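Local coordinates for protein 6-phosphogluconolactonase (PDB 3NWP) that probably hydrolyses 6-phosphogluconolactone to 6-phosphogluconate, the second step of the oxidative pentose phosphate pathway, at residues 3-17 with 220-233. Numbering follows the deposited sequence.
Sequences IKETVFKSFDTPSAL and LAQRKTPVDVFWSA. With GOL (glycerol), chain C.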
loop_
_atom_site.group_PDB
_atom_site.type_symbol
_atom_site.label_atom_id
_atom_site.label_comp_id
_atom_site.label_asym_id
_atom_site.label_seq_id
_atom_site.Cartn_x
_atom_site.Cartn_y
_atom_site.Cartn_z
ATOM N N ILE A 3 9.335 15.363 -12.270
ATOM C CA ILE A 3 8.747 14.137 -12.772
ATOM C C ILE A 3 7.682 14.451 -13.804
ATOM O O ILE A 3 6.662 15.103 -13.494
ATOM C CB ILE A 3 8.103 13.383 -11.596
ATOM C CG1 ILE A 3 9.160 13.027 -10.560
ATOM C CG2 ILE A 3 7.401 12.086 -12.110
ATOM C CD1 ILE A 3 8.596 12.396 -9.243
ATOM N N LYS A 4 7.931 14.026 -15.031
ATOM C CA LYS A 4 7.100 14.473 -16.162
ATOM C C LYS A 4 6.112 13.441 -16.671
ATOM O O LYS A 4 5.114 13.828 -17.284
ATOM C CB LYS A 4 7.958 15.019 -17.306
ATOM C CG LYS A 4 8.788 16.267 -16.979
ATOM C CD LYS A 4 9.707 16.609 -18.123
ATOM C CE LYS A 4 10.478 17.897 -17.771
ATOM N NZ LYS A 4 11.222 18.350 -18.967
ATOM N N GLU A 5 6.361 12.156 -16.437
ATOM C CA GLU A 5 5.471 11.115 -16.904
ATOM C C GLU A 5 4.532 10.710 -15.778
ATOM O O GLU A 5 4.987 10.370 -14.673
ATOM C CB GLU A 5 6.269 9.907 -17.384
ATOM C CG GLU A 5 5.373 8.878 -18.037
ATOM C CD GLU A 5 6.103 7.660 -18.575
ATOM O OE1 GLU A 5 6.890 7.821 -19.514
ATOM O OE2 GLU A 5 5.892 6.538 -18.027
ATOM N N THR A 6 3.226 10.810 -16.043
ATOM C CA THR A 6 2.190 10.560 -15.065
ATOM C C THR A 6 1.012 9.862 -15.758
ATOM O O THR A 6 0.784 10.051 -16.990
ATOM C CB THR A 6 1.660 11.834 -14.327
ATOM O OG1 THR A 6 0.833 12.608 -15.213
ATOM C CG2 THR A 6 2.777 12.710 -13.708
ATOM N N VAL A 7 0.209 9.128 -14.975
ATOM C CA VAL A 7 -1.102 8.644 -15.362
ATOM C C VAL A 7 -2.040 9.062 -14.232
ATOM O O VAL A 7 -1.889 8.573 -13.104
ATOM C CB VAL A 7 -1.172 7.150 -15.580
ATOM C CG1 VAL A 7 -2.625 6.673 -15.840
ATOM C CG2 VAL A 7 -0.249 6.718 -16.752
ATOM N N PHE A 8 -2.983 9.943 -14.523
ATOM C CA PHE A 8 -3.764 10.618 -13.526
ATOM C C PHE A 8 -5.236 10.522 -13.910
ATOM O O PHE A 8 -5.647 10.894 -15.034
ATOM C CB PHE A 8 -3.313 12.066 -13.426
ATOM C CG PHE A 8 -4.099 12.853 -12.402
ATOM C CD1 PHE A 8 -3.765 12.842 -11.056
ATOM C CD2 PHE A 8 -5.212 13.578 -12.826
ATOM C CE1 PHE A 8 -4.539 13.571 -10.114
ATOM C CE2 PHE A 8 -5.987 14.284 -11.881
ATOM C CZ PHE A 8 -5.626 14.281 -10.555
ATOM N N LYS A 9 -6.052 9.986 -13.011
ATOM C CA LYS A 9 -7.501 9.798 -13.200
ATOM C C LYS A 9 -8.249 10.539 -12.113
ATOM O O LYS A 9 -8.064 10.259 -10.916
ATOM C CB LYS A 9 -7.818 8.327 -13.205
ATOM C CG LYS A 9 -7.115 7.576 -14.328
ATOM C CD LYS A 9 -7.664 6.170 -14.453
ATOM C CE LYS A 9 -6.937 5.365 -15.536
ATOM N NZ LYS A 9 -7.750 4.097 -15.805
ATOM N N SER A 10 -9.048 11.514 -12.507
ATOM C CA SER A 10 -9.872 12.250 -11.556
ATOM C C SER A 10 -11.338 11.879 -11.731
ATOM O O SER A 10 -11.772 11.384 -12.792
ATOM C CB SER A 10 -9.705 13.758 -11.743
ATOM O OG SER A 10 -10.200 14.213 -13.015
ATOM N N PHE A 11 -12.082 12.130 -10.639
ATOM C CA PHE A 11 -13.482 11.727 -10.524
ATOM C C PHE A 11 -14.291 12.822 -9.820
ATOM O O PHE A 11 -13.746 13.630 -9.085
ATOM C CB PHE A 11 -13.608 10.430 -9.736
ATOM C CG PHE A 11 -12.903 9.303 -10.382
ATOM C CD1 PHE A 11 -11.554 9.094 -10.146
ATOM C CD2 PHE A 11 -13.579 8.464 -11.284
ATOM C CE1 PHE A 11 -10.888 8.074 -10.808
ATOM C CE2 PHE A 11 -12.912 7.434 -11.944
ATOM C CZ PHE A 11 -11.580 7.232 -11.686
ATOM N N ASP A 12 -15.576 12.817 -10.151
ATOM C CA ASP A 12 -16.585 13.743 -9.556
ATOM C C ASP A 12 -16.543 13.706 -8.024
ATOM O O ASP A 12 -16.499 14.763 -7.358
ATOM C CB ASP A 12 -17.990 13.345 -10.012
ATOM C CG ASP A 12 -18.287 13.658 -11.470
ATOM O OD1 ASP A 12 -17.502 14.342 -12.153
ATOM O OD2 ASP A 12 -19.370 13.193 -11.929
ATOM N N THR A 13 -16.561 12.487 -7.491
ATOM C CA THR A 13 -16.754 12.206 -6.078
ATOM C C THR A 13 -15.854 11.065 -5.647
ATOM O O THR A 13 -15.442 10.241 -6.495
ATOM C CB THR A 13 -18.185 11.751 -5.756
ATOM O OG1 THR A 13 -18.500 10.529 -6.399
ATOM C CG2 THR A 13 -19.203 12.883 -6.153
ATOM N N PRO A 14 -15.571 10.983 -4.342
ATOM C CA PRO A 14 -14.904 9.763 -3.842
ATOM C C PRO A 14 -15.653 8.494 -4.179
ATOM O O PRO A 14 -15.007 7.459 -4.469
ATOM C CB PRO A 14 -14.851 9.995 -2.318
ATOM C CG PRO A 14 -14.679 11.525 -2.221
ATOM C CD PRO A 14 -15.648 12.044 -3.307
ATOM N N SER A 15 -16.997 8.485 -4.173
ATOM C CA SER A 15 -17.723 7.255 -4.509
ATOM C C SER A 15 -17.528 6.821 -5.961
ATOM O O SER A 15 -17.461 5.642 -6.277
ATOM C CB SER A 15 -19.233 7.377 -4.171
ATOM O OG SER A 15 -19.407 7.861 -2.852
ATOM N N ALA A 16 -17.455 7.783 -6.876
ATOM C CA ALA A 16 -17.178 7.436 -8.265
ATOM C C ALA A 16 -15.755 6.851 -8.431
ATOM O O ALA A 16 -15.548 5.880 -9.196
ATOM C CB ALA A 16 -17.381 8.691 -9.193
ATOM N N LEU A 17 -14.824 7.484 -7.744
ATOM C CA LEU A 17 -13.411 6.996 -7.690
ATOM C C LEU A 17 -13.400 5.564 -7.207
ATOM O O LEU A 17 -12.866 4.670 -7.891
ATOM C CB LEU A 17 -12.603 7.910 -6.784
ATOM C CG LEU A 17 -11.080 7.669 -6.629
ATOM C CD1 LEU A 17 -10.464 8.812 -5.840
ATOM C CD2 LEU A 17 -10.749 6.344 -5.930
ATOM N N LEU A 220 6.722 7.386 -7.935
ATOM C CA LEU A 220 6.295 8.255 -9.075
ATOM C C LEU A 220 7.347 8.447 -10.128
ATOM O O LEU A 220 6.997 8.646 -11.295
ATOM C CB LEU A 220 5.859 9.613 -8.581
ATOM C CG LEU A 220 4.688 9.635 -7.580
ATOM C CD1 LEU A 220 4.301 11.042 -7.121
ATOM C CD2 LEU A 220 3.444 8.852 -8.120
ATOM N N ALA A 221 8.618 8.390 -9.740
ATOM C CA ALA A 221 9.703 8.759 -10.653
ATOM C C ALA A 221 10.150 7.614 -11.520
ATOM O O ALA A 221 10.770 7.842 -12.580
ATOM C CB ALA A 221 10.865 9.361 -9.883
ATOM N N GLN A 222 9.866 6.387 -11.143
ATOM C CA GLN A 222 10.303 5.199 -11.870
ATOM C C GLN A 222 9.345 4.865 -13.030
ATOM O O GLN A 222 8.189 5.290 -13.008
ATOM C CB GLN A 222 10.537 4.026 -10.919
ATOM C CG GLN A 222 9.311 3.572 -10.123
ATOM C CD GLN A 222 8.330 2.803 -10.970
ATOM O OE1 GLN A 222 8.715 1.930 -11.778
ATOM N NE2 GLN A 222 7.027 3.099 -10.793
ATOM N N ARG A 223 9.870 4.138 -14.027
ATOM C CA ARG A 223 9.187 3.832 -15.276
ATOM C C ARG A 223 8.901 2.401 -15.582
ATOM O O ARG A 223 8.337 2.120 -16.643
ATOM C CB ARG A 223 10.096 4.297 -16.427
ATOM C CG ARG A 223 10.443 5.737 -16.288
ATOM C CD ARG A 223 9.147 6.536 -16.350
ATOM N NE ARG A 223 9.464 7.926 -16.568
ATOM C CZ ARG A 223 9.932 8.403 -17.714
ATOM N NH1 ARG A 223 10.085 7.607 -18.781
ATOM N NH2 ARG A 223 10.225 9.681 -17.807
ATOM N N LYS A 224 9.310 1.491 -14.722
ATOM C CA LYS A 224 9.123 0.091 -15.007
ATOM C C LYS A 224 7.726 -0.379 -14.603
ATOM O O LYS A 224 7.043 -1.006 -15.397
ATOM C CB LYS A 224 10.242 -0.729 -14.364
ATOM C CG LYS A 224 11.671 -0.355 -14.896
ATOM C CD LYS A 224 12.719 -1.306 -14.348
ATOM N N THR A 225 7.270 0.006 -13.405
ATOM C CA THR A 225 6.012 -0.482 -12.877
ATOM C C THR A 225 4.948 0.589 -13.046
ATOM O O THR A 225 5.148 1.725 -12.600
ATOM C CB THR A 225 6.105 -0.786 -11.374
ATOM O OG1 THR A 225 7.224 -1.693 -11.175
ATOM C CG2 THR A 225 4.730 -1.353 -10.870
ATOM N N PRO A 226 3.877 0.251 -13.729
ATOM C CA PRO A 226 2.794 1.197 -13.926
ATOM C C PRO A 226 2.233 1.718 -12.627
ATOM O O PRO A 226 1.984 0.922 -11.707
ATOM C CB PRO A 226 1.717 0.381 -14.635
ATOM C CG PRO A 226 2.512 -0.712 -15.311
ATOM C CD PRO A 226 3.596 -1.022 -14.391
ATOM N N VAL A 227 1.995 3.020 -12.581
ATOM C CA VAL A 227 1.385 3.678 -11.455
ATOM C C VAL A 227 0.231 4.519 -11.972
ATOM O O VAL A 227 0.399 5.410 -12.825
ATOM C CB VAL A 227 2.382 4.629 -10.754
ATOM C CG1 VAL A 227 1.672 5.376 -9.607
ATOM C CG2 VAL A 227 3.549 3.874 -10.228
ATOM N N ASP A 228 -0.973 4.258 -11.464
ATOM C CA ASP A 228 -2.138 5.035 -11.848
ATOM C C ASP A 228 -2.593 5.822 -10.586
ATOM O O ASP A 228 -2.870 5.216 -9.514
ATOM C CB ASP A 228 -3.301 4.180 -12.296
ATOM C CG ASP A 228 -3.062 3.491 -13.647
ATOM O OD1 ASP A 228 -1.945 3.075 -13.983
ATOM O OD2 ASP A 228 -4.076 3.334 -14.359
ATOM N N VAL A 229 -2.674 7.141 -10.681
ATOM C CA VAL A 229 -3.120 7.971 -9.561
ATOM C C VAL A 229 -4.599 8.275 -9.697
ATOM O O VAL A 229 -5.078 8.708 -10.759
ATOM C CB VAL A 229 -2.343 9.297 -9.552
ATOM C CG1 VAL A 229 -2.828 10.218 -8.398
ATOM C CG2 VAL A 229 -0.803 9.016 -9.500
ATOM N N PHE A 230 -5.373 7.887 -8.690
ATOM C CA PHE A 230 -6.828 8.103 -8.629
ATOM C C PHE A 230 -7.136 9.203 -7.632
ATOM O O PHE A 230 -6.692 9.112 -6.445
ATOM C CB PHE A 230 -7.534 6.832 -8.173
ATOM C CG PHE A 230 -7.787 5.822 -9.255
ATOM C CD1 PHE A 230 -6.747 5.250 -10.020
ATOM C CD2 PHE A 230 -9.069 5.403 -9.528
ATOM C CE1 PHE A 230 -7.030 4.358 -11.014
ATOM C CE2 PHE A 230 -9.347 4.501 -10.536
ATOM C CZ PHE A 230 -8.359 3.958 -11.274
ATOM N N TRP A 231 -7.864 10.230 -8.048
ATOM C CA TRP A 231 -8.115 11.365 -7.176
ATOM C C TRP A 231 -9.524 11.895 -7.325
ATOM O O TRP A 231 -10.085 11.886 -8.411
ATOM C CB TRP A 231 -7.104 12.512 -7.449
ATOM C CG TRP A 231 -7.350 13.774 -6.624
ATOM C CD1 TRP A 231 -6.901 14.047 -5.368
ATOM C CD2 TRP A 231 -8.104 14.913 -7.036
ATOM N NE1 TRP A 231 -7.364 15.254 -4.945
ATOM C CE2 TRP A 231 -8.105 15.819 -5.951
ATOM C CE3 TRP A 231 -8.816 15.236 -8.197
ATOM C CZ2 TRP A 231 -8.749 17.058 -6.006
ATOM C CZ3 TRP A 231 -9.467 16.448 -8.250
ATOM C CH2 TRP A 231 -9.410 17.359 -7.153
ATOM N N SER A 232 -10.092 12.392 -6.219
ATOM C CA SER A 232 -11.311 13.236 -6.200
ATOM C C SER A 232 -11.152 14.289 -5.154
ATOM O O SER A 232 -10.459 14.059 -4.144
ATOM C CB SER A 232 -12.533 12.379 -5.866
ATOM O OG SER A 232 -13.707 13.181 -5.978
ATOM N N ALA A 233 -11.788 15.452 -5.344
ATOM C CA ALA A 233 -11.828 16.476 -4.303
ATOM C C ALA A 233 -12.625 15.973 -3.108
ATOM O O ALA A 233 -13.496 15.093 -3.253
ATOM C CB ALA A 233 -12.455 17.763 -4.844
ATOM O OXT ALA A 233 -12.387 16.476 -2.000
HETATM C C1 GOL C . 3.062 6.169 -15.069
HETATM O O1 GOL C . 2.703 4.774 -14.916
HETATM C C2 GOL C . 4.425 6.668 -14.594
HETATM O O2 GOL C . 5.512 6.149 -15.344
HETATM C C3 GOL C . 4.650 6.335 -13.128
HETATM O O3 GOL C . 3.801 7.188 -12.397
HETATM O O HOH W 1 4.619 9.890 -12.053
HETATM O O HOH W 2 7.442 8.406 -14.060
HETATM O O HOH W 3 8.624 10.634 -15.088
HETATM O O HOH W 4 1.337 8.008 -12.489
HETATM O O HOH W 5 -6.552 2.583 -13.981
HETATM O O HOH W 6 -13.467 16.047 -7.670
#
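With CG anti to the carbonyl carbon in both Phe-11 (chi1 -61°) and Phe-230 (chi1 -83°), the two rings rise on the same face of a parallel strand pair, strand 8-11 forming an edge of the Rossmann-like alpha/beta sheet beside 227-232. Their planes lie 20° apart but are slid so far that they barely overlap, and Phe-11 CE1 meets Phe-230 CD2 at 3.5 Å. Leu-17, on the first turn of helix 14-36, packs CD2 against Phe-230 CB; a branched aliphatic side chain suits this buried place between helix and strand. On the Phe-8 face, the ring of Phe-8 lies obliquely against Val-229 CG1 and Trp-231 CB, while Trp-231 NE1 is bonded to Gly-195 O.

The straightest backbone bond runs from Val-229 N to Val-7 O; Lys-9 N then donates to Val-229 O and Lys-9 O accepts from Trp-231 N, before a weak bond from Phe-11 N to Trp-231 O. A long side chain with an apolar stem and a charged end suits this partly exposed place: Lys-9 CD lies alongside the Phe-230 ring, near CZ, and water 5 accepts from Lys-9 NZ and donates to Asp-228 OD2. Beyond the ladder, water 1 donates to both Glu-5 O and Leu-220 O, bridging the two segments. Glu-5 and Arg-223 attract by charge alone: Glu-5 OE1 sits over one guanidinium face, 3.3 Å from Arg-223 NH1, with no N-H aimed at it.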